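Local coordinates for high affinity transport system protein p37 (Mycoplasma hyorhinis, PDB 3EKI), which binds thiamine diphosphate outside the cell membrane as a lipoprotein, probably delivering it as part of a high-affinity transport system, at residues A[183-187]-A[188-192]; A[75-78]-A[79-83]; A[386-390]-A[391-395]; A[86-89]-A[90-93]; A[239-242]-A[243-246]. All coordinates share one frame; numbering follows the deposited sequence.

Contact 1 (A[183-187]-A[188-192]); sequences VETPY and ASWTD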
# COMPACT_ATOMS: atom_id res chain seq x y z
N VAL A 183 18.17 -1.66 11.37
CA VAL A 183 19.25 -0.91 12.03
C VAL A 183 20.34 -1.82 12.58
O VAL A 183 21.52 -1.63 12.24
CB VAL A 183 18.65 -0.04 13.14
CG1 VAL A 183 19.74 0.71 13.88
CG2 VAL A 183 17.61 0.92 12.58
N GLU A 184 19.98 -2.80 13.39
CA GLU A 184 20.99 -3.69 14.00
C GLU A 184 21.81 -4.43 12.96
O GLU A 184 23.02 -4.53 13.04
CB GLU A 184 20.37 -4.71 14.94
CG GLU A 184 21.42 -5.63 15.56
CD GLU A 184 20.85 -6.51 16.66
OE1 GLU A 184 19.62 -6.49 16.87
OE2 GLU A 184 21.66 -7.20 17.32
N THR A 185 21.15 -5.01 11.97
CA THR A 185 21.78 -5.50 10.74
C THR A 185 21.60 -4.41 9.70
O THR A 185 20.50 -4.33 9.10
CB THR A 185 21.16 -6.83 10.30
OG1 THR A 185 21.44 -7.84 11.25
CG2 THR A 185 21.73 -7.30 8.96
N PRO A 186 22.55 -3.52 9.51
CA PRO A 186 22.30 -2.29 8.75
C PRO A 186 21.85 -2.53 7.31
O PRO A 186 22.50 -3.23 6.55
CB PRO A 186 23.64 -1.56 8.74
CG PRO A 186 24.56 -2.28 9.63
CD PRO A 186 23.95 -3.58 10.02
N TYR A 187 20.72 -1.93 6.91
CA TYR A 187 20.23 -2.04 5.54
C TYR A 187 21.27 -1.77 4.47
O TYR A 187 21.31 -2.47 3.44
CB TYR A 187 19.06 -1.05 5.43
CG TYR A 187 18.49 -0.81 4.06
CD1 TYR A 187 18.87 0.33 3.35
CD2 TYR A 187 17.58 -1.69 3.49
CE1 TYR A 187 18.35 0.58 2.07
CE2 TYR A 187 17.07 -1.43 2.22
CZ TYR A 187 17.46 -0.31 1.53
OH TYR A 187 16.96 -0.01 0.27
N ALA A 188 22.15 -0.80 4.66
CA ALA A 188 23.19 -0.44 3.69
C ALA A 188 24.14 -1.60 3.40
O ALA A 188 24.83 -1.58 2.37
CB ALA A 188 23.99 0.74 4.18
N SER A 189 24.19 -2.58 4.27
CA SER A 189 25.13 -3.69 4.06
C SER A 189 24.42 -4.97 3.70
O SER A 189 25.04 -6.01 3.48
CB SER A 189 26.05 -3.83 5.28
OG SER A 189 27.00 -2.76 5.24
N TRP A 190 23.08 -4.92 3.59
CA TRP A 190 22.34 -6.07 3.09
C TRP A 190 22.84 -6.44 1.68
O TRP A 190 23.23 -5.54 0.97
CB TRP A 190 20.86 -5.78 2.95
CG TRP A 190 20.10 -5.59 4.23
CD1 TRP A 190 20.58 -5.52 5.50
CD2 TRP A 190 18.68 -5.45 4.32
NE1 TRP A 190 19.54 -5.35 6.36
CE2 TRP A 190 18.35 -5.30 5.67
CE3 TRP A 190 17.63 -5.44 3.38
CZ2 TRP A 190 17.05 -5.13 6.14
CZ3 TRP A 190 16.34 -5.28 3.85
CH2 TRP A 190 16.06 -5.13 5.22
N THR A 191 22.78 -7.74 1.39
CA THR A 191 23.16 -8.14 0.04
C THR A 191 21.96 -8.84 -0.61
O THR A 191 21.05 -9.31 0.05
CB THR A 191 24.40 -9.05 -0.02
OG1 THR A 191 24.07 -10.34 0.47
CG2 THR A 191 25.52 -8.51 0.87
N ASP A 192 22.02 -8.86 -1.94
CA ASP A 192 20.97 -9.54 -2.66
C ASP A 192 20.86 -10.97 -2.19
O ASP A 192 19.77 -11.52 -2.04
CB ASP A 192 21.26 -9.53 -4.16
CG ASP A 192 21.16 -8.15 -4.77
OD1 ASP A 192 20.79 -7.23 -4.01
OD2 ASP A 192 21.48 -8.01 -5.97

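Contact 2 (A[75-78]-A[79-83]); sequences NFKK and EFNKL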
# COMPACT_ATOMS: atom_id res chain seq x y z
N ASN A 75 -3.12 -16.01 -19.28
CA ASN A 75 -3.51 -16.93 -18.24
C ASN A 75 -4.90 -16.63 -17.68
O ASN A 75 -5.67 -17.53 -17.35
CB ASN A 75 -2.49 -16.84 -17.10
CG ASN A 75 -1.16 -17.47 -17.45
OD1 ASN A 75 -1.01 -18.13 -18.47
ND2 ASN A 75 -0.16 -17.29 -16.59
N PHE A 76 -5.20 -15.35 -17.57
CA PHE A 76 -6.48 -14.90 -17.05
C PHE A 76 -7.64 -15.30 -17.97
O PHE A 76 -8.64 -15.87 -17.53
CB PHE A 76 -6.51 -13.37 -16.88
CG PHE A 76 -7.50 -12.91 -15.82
CD1 PHE A 76 -8.84 -12.83 -16.08
CD2 PHE A 76 -7.06 -12.58 -14.55
CE1 PHE A 76 -9.76 -12.47 -15.13
CE2 PHE A 76 -7.96 -12.24 -13.59
CZ PHE A 76 -9.31 -12.18 -13.85
N LYS A 77 -7.42 -14.99 -19.24
CA LYS A 77 -8.46 -15.36 -20.22
C LYS A 77 -8.74 -16.85 -20.24
O LYS A 77 -9.89 -17.30 -20.31
CB LYS A 77 -8.03 -14.86 -21.59
CG LYS A 77 -8.90 -15.21 -22.76
CD LYS A 77 -8.40 -14.64 -24.08
CE LYS A 77 -7.17 -15.40 -24.58
NZ LYS A 77 -6.75 -14.97 -25.94
N LYS A 78 -7.67 -17.66 -20.20
CA LYS A 78 -7.91 -19.10 -20.23
C LYS A 78 -8.63 -19.63 -19.02
O LYS A 78 -9.54 -20.45 -19.09
CB LYS A 78 -6.57 -19.84 -20.43
CG LYS A 78 -5.80 -19.53 -21.67
CD LYS A 78 -6.61 -19.69 -22.95
CE LYS A 78 -6.84 -21.17 -23.24
NZ LYS A 78 -7.55 -21.36 -24.55
N GLU A 79 -8.27 -19.23 -17.80
CA GLU A 79 -8.94 -19.68 -16.60
C GLU A 79 -10.36 -19.14 -16.51
O GLU A 79 -11.26 -19.89 -16.15
CB GLU A 79 -8.14 -19.26 -15.36
CG GLU A 79 -8.76 -19.59 -14.01
CD GLU A 79 -8.93 -21.07 -13.72
OE1 GLU A 79 -8.17 -21.86 -14.31
OE2 GLU A 79 -9.78 -21.48 -12.91
N PHE A 80 -10.52 -17.86 -16.85
CA PHE A 80 -11.85 -17.27 -16.82
C PHE A 80 -12.79 -18.10 -17.70
O PHE A 80 -13.90 -18.36 -17.27
CB PHE A 80 -11.88 -15.80 -17.23
CG PHE A 80 -13.27 -15.21 -17.39
CD1 PHE A 80 -13.99 -15.26 -18.58
CD2 PHE A 80 -13.88 -14.60 -16.31
CE1 PHE A 80 -15.26 -14.78 -18.69
CE2 PHE A 80 -15.14 -14.05 -16.41
CZ PHE A 80 -15.80 -14.14 -17.61
N ASN A 81 -12.36 -18.31 -18.94
CA ASN A 81 -13.36 -18.92 -19.85
C ASN A 81 -13.60 -20.37 -19.50
O ASN A 81 -14.68 -20.92 -19.72
CB ASN A 81 -12.97 -18.70 -21.31
CG ASN A 81 -13.25 -17.28 -21.75
OD1 ASN A 81 -14.37 -16.79 -21.79
ND2 ASN A 81 -12.21 -16.53 -22.08
N LYS A 82 -12.58 -21.01 -18.92
CA LYS A 82 -12.82 -22.38 -18.41
C LYS A 82 -13.90 -22.40 -17.35
O LYS A 82 -14.83 -23.20 -17.38
CB LYS A 82 -11.50 -22.95 -17.90
CG LYS A 82 -11.60 -24.38 -17.38
CD LYS A 82 -10.57 -24.62 -16.28
CE LYS A 82 -11.10 -25.53 -15.18
NZ LYS A 82 -11.07 -24.85 -13.84
N LEU A 83 -13.81 -21.49 -16.37
CA LEU A 83 -14.82 -21.41 -15.33
C LEU A 83 -16.20 -21.07 -15.88
O LEU A 83 -17.21 -21.65 -15.50
CB LEU A 83 -14.45 -20.29 -14.34
CG LEU A 83 -13.26 -20.52 -13.43
CD1 LEU A 83 -13.21 -19.35 -12.44
CD2 LEU A 83 -13.35 -21.84 -12.70

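Contact 3 (A[386-390]-A[391-395]); sequences KIDNF and QKEIV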
# COMPACT_ATOMS: atom_id res chain seq x y z
N LYS A 386 -12.73 -12.72 -2.24
CA LYS A 386 -13.95 -12.04 -2.60
C LYS A 386 -14.37 -11.07 -1.51
O LYS A 386 -14.27 -11.44 -0.33
CB LYS A 386 -15.07 -13.08 -2.77
CG LYS A 386 -16.41 -12.51 -3.23
CD LYS A 386 -17.51 -13.57 -3.10
CE LYS A 386 -18.85 -13.07 -3.61
NZ LYS A 386 -19.90 -14.14 -3.54
N ILE A 387 -14.84 -9.88 -1.87
CA ILE A 387 -15.46 -9.06 -0.84
C ILE A 387 -16.93 -9.45 -0.67
O ILE A 387 -17.66 -9.37 -1.64
CB ILE A 387 -15.33 -7.56 -1.15
CG1 ILE A 387 -13.85 -7.19 -1.18
CG2 ILE A 387 -16.15 -6.73 -0.19
CD1 ILE A 387 -13.48 -5.77 -1.39
N ASP A 388 -17.27 -9.87 0.53
CA ASP A 388 -18.63 -10.32 0.81
C ASP A 388 -19.48 -9.18 1.37
O ASP A 388 -20.70 -9.16 1.20
CB ASP A 388 -18.57 -11.51 1.78
CG ASP A 388 -17.71 -12.65 1.27
OD1 ASP A 388 -18.02 -13.23 0.22
OD2 ASP A 388 -16.70 -12.99 1.93
N ASN A 389 -18.82 -8.23 2.03
CA ASN A 389 -19.46 -7.10 2.68
C ASN A 389 -18.47 -5.92 2.76
O ASN A 389 -17.64 -5.93 3.67
CB ASN A 389 -19.90 -7.47 4.09
CG ASN A 389 -20.74 -6.39 4.73
OD1 ASN A 389 -20.58 -5.20 4.44
ND2 ASN A 389 -21.65 -6.81 5.61
N PHE A 390 -18.59 -5.01 1.83
CA PHE A 390 -17.62 -3.93 1.74
C PHE A 390 -17.65 -3.04 2.98
O PHE A 390 -16.59 -2.64 3.46
CB PHE A 390 -17.90 -3.09 0.51
CG PHE A 390 -16.96 -1.92 0.29
CD1 PHE A 390 -15.67 -2.15 -0.14
CD2 PHE A 390 -17.34 -0.61 0.49
CE1 PHE A 390 -14.79 -1.12 -0.38
CE2 PHE A 390 -16.48 0.44 0.25
CZ PHE A 390 -15.19 0.19 -0.18
N GLN A 391 -18.84 -2.76 3.48
CA GLN A 391 -18.89 -1.90 4.67
C GLN A 391 -18.15 -2.48 5.86
O GLN A 391 -17.40 -1.80 6.59
CB GLN A 391 -20.36 -1.61 5.04
CG GLN A 391 -20.41 -0.83 6.35
CD GLN A 391 -20.08 0.64 6.13
OE1 GLN A 391 -20.05 1.13 4.99
NE2 GLN A 391 -19.84 1.34 7.24
N LYS A 392 -18.34 -3.77 6.10
CA LYS A 392 -17.72 -4.46 7.21
C LYS A 392 -16.24 -4.77 7.04
O LYS A 392 -15.41 -4.56 7.93
CB LYS A 392 -18.47 -5.79 7.40
CG LYS A 392 -18.05 -6.65 8.56
CD LYS A 392 -19.15 -7.59 9.05
CE LYS A 392 -20.56 -7.10 8.80
NZ LYS A 392 -21.60 -7.90 9.51
N GLU A 393 -15.89 -5.26 5.85
CA GLU A 393 -14.57 -5.75 5.60
C GLU A 393 -13.58 -4.64 5.23
O GLU A 393 -12.41 -4.81 5.40
CB GLU A 393 -14.62 -6.76 4.46
CG GLU A 393 -15.17 -8.10 4.86
CD GLU A 393 -15.13 -9.04 3.71
OE1 GLU A 393 -14.17 -9.78 3.64
OE2 GLU A 393 -15.94 -8.85 2.87
N ILE A 394 -14.07 -3.55 4.70
CA ILE A 394 -13.18 -2.49 4.26
C ILE A 394 -13.47 -1.17 4.99
O ILE A 394 -12.60 -0.62 5.53
CB ILE A 394 -13.25 -2.22 2.73
CG1 ILE A 394 -13.12 -3.52 1.96
CG2 ILE A 394 -12.16 -1.27 2.26
CD1 ILE A 394 -11.85 -4.15 2.10
N VAL A 395 -14.69 -0.69 4.88
CA VAL A 395 -14.99 0.63 5.41
C VAL A 395 -14.78 0.69 6.93
O VAL A 395 -14.16 1.55 7.41
CB VAL A 395 -16.47 1.14 5.11
CG1 VAL A 395 -16.72 2.42 5.79
CG2 VAL A 395 -16.69 1.26 3.65
O HOH W 1 -13.81 -12.08 2.12

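Contact 4 (A[86-89]-A[90-93]); sequences ANDK and TKNF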
# COMPACT_ATOMS: atom_id res chain seq x y z
N ALA A 86 -17.74 -24.07 -17.83
CA ALA A 86 -18.02 -25.24 -17.02
C ALA A 86 -19.33 -25.14 -16.25
O ALA A 86 -19.66 -26.11 -15.56
CB ALA A 86 -16.88 -25.44 -16.04
N ASN A 87 -20.05 -24.04 -16.34
CA ASN A 87 -21.21 -23.72 -15.53
C ASN A 87 -22.39 -23.32 -16.40
O ASN A 87 -22.25 -22.42 -17.20
CB ASN A 87 -20.82 -22.57 -14.57
CG ASN A 87 -19.93 -23.17 -13.49
OD1 ASN A 87 -20.47 -24.02 -12.79
ND2 ASN A 87 -18.66 -22.82 -13.37
N ASP A 88 -23.53 -23.98 -16.26
CA ASP A 88 -24.72 -23.70 -17.04
C ASP A 88 -25.17 -22.26 -16.99
O ASP A 88 -25.64 -21.64 -17.94
CB ASP A 88 -25.85 -24.60 -16.52
CG ASP A 88 -25.76 -26.04 -17.01
OD1 ASP A 88 -24.78 -26.38 -17.70
OD2 ASP A 88 -26.69 -26.82 -16.69
N LYS A 89 -24.98 -21.68 -15.78
CA LYS A 89 -25.42 -20.31 -15.62
C LYS A 89 -24.70 -19.38 -16.59
O LYS A 89 -25.26 -18.35 -16.94
CB LYS A 89 -25.15 -19.80 -14.19
CG LYS A 89 -25.77 -20.66 -13.10
CD LYS A 89 -25.31 -20.19 -11.73
CE LYS A 89 -25.51 -21.29 -10.70
NZ LYS A 89 -26.30 -20.78 -9.53
N THR A 90 -23.49 -19.71 -17.02
CA THR A 90 -22.74 -18.73 -17.81
C THR A 90 -22.18 -19.25 -19.14
O THR A 90 -21.63 -18.44 -19.88
CB THR A 90 -21.56 -18.18 -16.98
OG1 THR A 90 -20.90 -19.27 -16.35
CG2 THR A 90 -22.08 -17.26 -15.88
N LYS A 91 -22.30 -20.53 -19.44
CA LYS A 91 -21.64 -21.13 -20.59
C LYS A 91 -22.19 -20.64 -21.91
O LYS A 91 -21.44 -20.72 -22.89
CB LYS A 91 -21.73 -22.66 -20.54
CG LYS A 91 -23.14 -23.20 -20.66
CD LYS A 91 -23.11 -24.74 -20.64
CE LYS A 91 -24.45 -25.29 -21.12
NZ LYS A 91 -24.61 -26.73 -20.76
N ASN A 92 -23.41 -20.14 -21.93
CA ASN A 92 -23.99 -19.64 -23.17
C ASN A 92 -23.70 -18.19 -23.50
O ASN A 92 -24.02 -17.69 -24.58
CB ASN A 92 -25.51 -19.89 -23.13
CG ASN A 92 -25.79 -21.39 -23.06
OD1 ASN A 92 -25.22 -22.17 -23.83
ND2 ASN A 92 -26.64 -21.80 -22.14
N PHE A 93 -23.07 -17.41 -22.60
CA PHE A 93 -22.68 -16.04 -22.96
C PHE A 93 -21.47 -16.07 -23.90
O PHE A 93 -20.87 -17.15 -24.02
CB PHE A 93 -22.31 -15.22 -21.72
CG PHE A 93 -23.42 -14.87 -20.74
CD1 PHE A 93 -24.32 -13.85 -21.03
CD2 PHE A 93 -23.58 -15.54 -19.54
CE1 PHE A 93 -25.33 -13.51 -20.17
CE2 PHE A 93 -24.59 -15.18 -18.67
CZ PHE A 93 -25.47 -14.15 -18.96
O HOH W 2 -25.40 -19.60 -20.02

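Contact 5 (A[239-242]-A[243-246]); sequences DWNT and FRNF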
# COMPACT_ATOMS: atom_id res chain seq x y z
N ASP A 239 5.48 16.75 23.80
CA ASP A 239 5.84 18.11 23.41
C ASP A 239 5.82 18.19 21.88
O ASP A 239 6.80 18.00 21.18
CB ASP A 239 7.18 18.49 23.99
CG ASP A 239 7.63 19.89 23.65
OD1 ASP A 239 6.90 20.64 22.95
OD2 ASP A 239 8.76 20.23 24.09
N TRP A 240 4.59 18.45 21.44
CA TRP A 240 4.29 18.51 20.01
C TRP A 240 5.11 19.59 19.34
O TRP A 240 5.70 19.37 18.28
CB TRP A 240 2.78 18.73 19.77
CG TRP A 240 2.49 18.98 18.32
CD1 TRP A 240 1.98 20.14 17.81
CD2 TRP A 240 2.68 18.09 17.21
NE1 TRP A 240 1.84 20.02 16.45
CE2 TRP A 240 2.26 18.79 16.06
CE3 TRP A 240 3.16 16.78 17.05
CZ2 TRP A 240 2.32 18.19 14.79
CZ3 TRP A 240 3.21 16.21 15.81
CH2 TRP A 240 2.79 16.92 14.67
N ASN A 241 5.17 20.80 19.87
CA ASN A 241 5.92 21.87 19.26
C ASN A 241 7.36 21.49 18.99
O ASN A 241 7.87 21.66 17.89
CB ASN A 241 5.87 23.10 20.18
CG ASN A 241 6.59 24.26 19.54
OD1 ASN A 241 6.29 24.61 18.39
ND2 ASN A 241 7.52 24.88 20.24
N THR A 242 7.99 20.91 20.00
CA THR A 242 9.38 20.51 19.86
C THR A 242 9.54 19.37 18.86
O THR A 242 10.46 19.40 18.03
CB THR A 242 9.97 20.10 21.23
OG1 THR A 242 9.92 21.26 22.08
CG2 THR A 242 11.41 19.67 21.05
N PHE A 243 8.60 18.41 18.98
CA PHE A 243 8.63 17.27 18.08
C PHE A 243 8.49 17.69 16.62
O PHE A 243 9.32 17.45 15.73
CB PHE A 243 7.54 16.29 18.47
CG PHE A 243 7.52 15.01 17.65
CD1 PHE A 243 6.71 14.90 16.54
CD2 PHE A 243 8.32 13.94 18.01
CE1 PHE A 243 6.71 13.71 15.85
CE2 PHE A 243 8.33 12.76 17.31
CZ PHE A 243 7.52 12.65 16.20
N ARG A 244 7.40 18.41 16.37
CA ARG A 244 7.10 18.93 15.04
C ARG A 244 8.24 19.75 14.44
O ARG A 244 8.53 19.63 13.25
CB ARG A 244 5.81 19.76 15.07
CG ARG A 244 5.36 20.25 13.71
CD ARG A 244 5.24 21.77 13.69
NE ARG A 244 4.12 22.24 14.49
CZ ARG A 244 4.25 23.01 15.57
NH1 ARG A 244 5.45 23.39 15.98
NH2 ARG A 244 3.17 23.39 16.24
N ASN A 245 8.87 20.60 15.25
CA ASN A 245 9.91 21.48 14.74
C ASN A 245 11.17 20.74 14.31
O ASN A 245 12.02 21.35 13.66
CB ASN A 245 10.25 22.54 15.78
CG ASN A 245 9.14 23.58 15.90
OD1 ASN A 245 8.24 23.67 15.08
ND2 ASN A 245 9.18 24.39 16.94
N PHE A 246 11.30 19.45 14.62
CA PHE A 246 12.40 18.66 14.08
C PHE A 246 12.23 18.44 12.58
O PHE A 246 13.17 18.06 11.88
CB PHE A 246 12.55 17.32 14.81
CG PHE A 246 13.27 17.50 16.15
CD1 PHE A 246 14.64 17.73 16.14
CD2 PHE A 246 12.58 17.41 17.34
CE1 PHE A 246 15.31 17.87 17.35
CE2 PHE A 246 13.25 17.55 18.54
CZ PHE A 246 14.60 17.78 18.52

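Contact 1 (A[183-187]-A[188-192])
Tyr187 and Trp190 form an edge-to-face aromatic pair across a 3-10 turn, three residues apart, where the chain leaves helix 170-184 and makes a short 3-10 segment before the loop to strand 206-207. The 3-10 character shows in the backbone: Ser189 N bonds to Pro186 O at 2.9 Å and Trp190 N to Tyr187 O at 3.0 Å, both i to i+3. This tight winding brings the indole back over the backbone it has just left. Tyr187 CA sits over one face of Trp190, 3.5 Å from the centroid of the five-membered ring, a CH-pi contact. The chi1 of Tyr187 (171°) swings the phenol beside its own carbonyl carbon and toward Trp190, where its edge meets the face of the six-membered ring with planes at 66° and centroids 5.2 Å apart. CD2 of Tyr187 leads, 3.8 Å from Trp190 CE3. Outside the turn, the hydroxyl of Tyr187 is hydrogen-bonded to Thr315 O, while His195 stacks on the indole and Tyr202 meets it edge-to-face. The pyrrole edge of Trp190 is tied down as well: NE1 donates to Thr185 O at 3.1 Å with an N-H...O angle of 150°, the oxygen tilted slightly from the indole plane and the donor standing above the carbonyl plane.

Contact 2 (A[75-78]-A[79-83])
Helix 64-85 makes this contact within itself, one alpha-helical turn joining Asn75, Phe76, Lys77 and Lys78 to the residues four places on. The carbonyls of these four accept in sequence from the amides of Glu79, Phe80, Asn81 and Lys82. The shortest of these bonds, Phe80 N to Phe76 O, is 2.8 Å. On one side of the turn Lys77 O has a second partner. With CG beside its backbone N (chi1 -77°), the amide of Asn81 lies back over the preceding turn, and ND2 meets Lys77 O at 3.0 Å in a weak, bent bond and lies 3.6 Å from Lys77 CG. The stronger hold on that amide comes from Val96 O. Farther round the helix the ends of Lys82 and Glu79 form a long salt bridge, 3.7 Å between NZ and OE2, while OE2 also accepts from Asn366 ND2. The two phenylalanines, a turn apart, approach loosely, Phe76 CD1 lying 4.4 Å from Phe80 CB. Both rings are buried against helix 354-369, through Thr363 among others, and both meet Phe98 of strand 97-103, Phe80 edge-to-face, while Lys77 rests its side chain on Asp97 and Phe98 of that strand.

Contact 3 (A[386-390]-A[391-395])
Glu393 reaches back across the start of its helix and takes two backbone N-H groups on a single carboxylate oxygen: OE2 accepts from Asp388 N at 2.9 Å, on its syn lone pair, and from Asn389 N at 3.1 Å. Beyond CG the glutamate chain is extended (chi2 -178°), which carries the carboxylate past Asn389 O to the chain ahead of the helix. Its other oxygen, OE1, hydrogen-bonds to water 1 at 2.8 Å, which also bonds to Lys386 O at 2.6 Å and links strand end to helix start. The carboxylate of Asp388 is near too, its OD2 4.3 Å from Glu393 OE2, so the two like charges probably repel to some degree unless one is protonated. What positions these groups is the opening of helix 390-402, for which Asn389 is the N-cap. Its OD1 accepts from Lys392 N at 3.1 Å, the donor standing above the plane of the amide, while Asn389 O takes Glu393 N. The first turn then widens to a pi-type turn, in which Phe390 O accepts both Ile394 N and Val395 N. Both side chains lie on the same side of the Phe390 ring, Ile394 CG1 3.6 Å from CD1 and Val395 CG2 3.5 Å from CE2. Farther out, Leu130, Val131 and Leu134 of helix 127-136 pack on the ring, and Ile387 pairs by its backbone with Ala144 of strand 141-152.

Contact 4 (A[86-89]-A[90-93])
Thr90 and Lys91 wind back onto Asn87 in a compact turn of the loop that follows helix 64-85, and its two sides differ sharply. The tight side centres on Thr90. Its amide bonds to Asn87 O at 3.0 Å, and Lys91 N reaches the same oxygen in a weak, bent bond. The hydroxyl of Thr90 sits between backbone N and carbonyl carbon (chi1 46°), the crowded position, which brings OG1 to 3.8 Å from Asn87 CB and lets it bond to Lys84 O. On the loose side, Asp88 and Lys91 lie alongside each other, pointing the same way. Lys91 is extended beyond CG, and its NZ forms a salt bridge with Asp88 OD1 at 3.1 Å, coming from above the carboxylate plane. Solvent takes part in the backbone here: water 2 donates to Asp88 O at 2.9 Å and accepts from Asn92 N at 2.8 Å, so one water links the carbonyl of Asp88 to the amide of Asn92. A type I beta turn from Thr90 to Phe93 then reverses the chain, and Phe93 CE2 comes to 3.7 Å from Lys89 O. The loop leads from helix 64-85 to strand 97-103: Asn87 ND2 holds Leu83 O near the helix end, Thr90 packs on Leu355 and Leu359 of helix 354-369, and the ring of Phe93 stacks on Trp42.

Contact 5 (A[239-242]-A[243-246])
Arg244 lies across Trp240, one helical turn before it, and most of its side chain has a partner there. CB stands over one face of the indole, 3.9 Å from the centroid of the six-membered ring and 16° off its normal, a CH-pi contact. CG, anti to the backbone N (chi1 -176°), passes above the rim, 3.8 Å from CZ2. Bends at chi2 and chi3 then swing the head toward the pyrrole side, where NE and NH2 pass near Trp240 NE1, the guanidinium plane being turned 73° from the ring. These nitrogens do not bond to one another: Asp280 takes both Arg244 NE, in a salt bridge, and Trp240 NE1. At the tip, NH1 donates to Asn241 OD1 at 2.8 Å, within the guanidinium plane, and to Asn245 OD1 at 2.9 Å. Two side-chain amides thus share one N-H-bearing nitrogen, and together with the salt bridge to Asp280 they help fix the rotation of the head. Asn245 ND2 adds only a weak bond to Asn241 OD1. Beside the indole, Trp240 CZ3 touches Phe243 CD1 at 3.8 Å. The turn begins at Asp239, whose OD1 accepts from Thr242 N at 3.2 Å and whose OD2 makes a short hydrogen bond, 2.5 Å, with Thr242 OG1. An aspartate accepting from the amide three residues on is the classic N-cap, here starting the short helix 240-245.

Along the chain the contacts come in the order 2, 4, 1, 5, 3, and none shares atoms with another. Contacts 2 and 4 are neighbours, 13 Å between centres: one lies in helix 64-85, the other in the loop after it, and both pack on helix 354-369. The centres of contact 3, on the C-terminal helix 390-402, and contact 2 are about 25 Å apart. Contacts 1 and 5 are about 30 Å apart between centres, contacts 4 and 5 about 63 Å, on opposite sides of the chain's centre. This spread fits the elongated two-lobed fold of periplasmic-binding-protein relatives; the side chains of Ile394 and Tyr187 lie about 11 and 13 Å from the bound thiamine diphosphate.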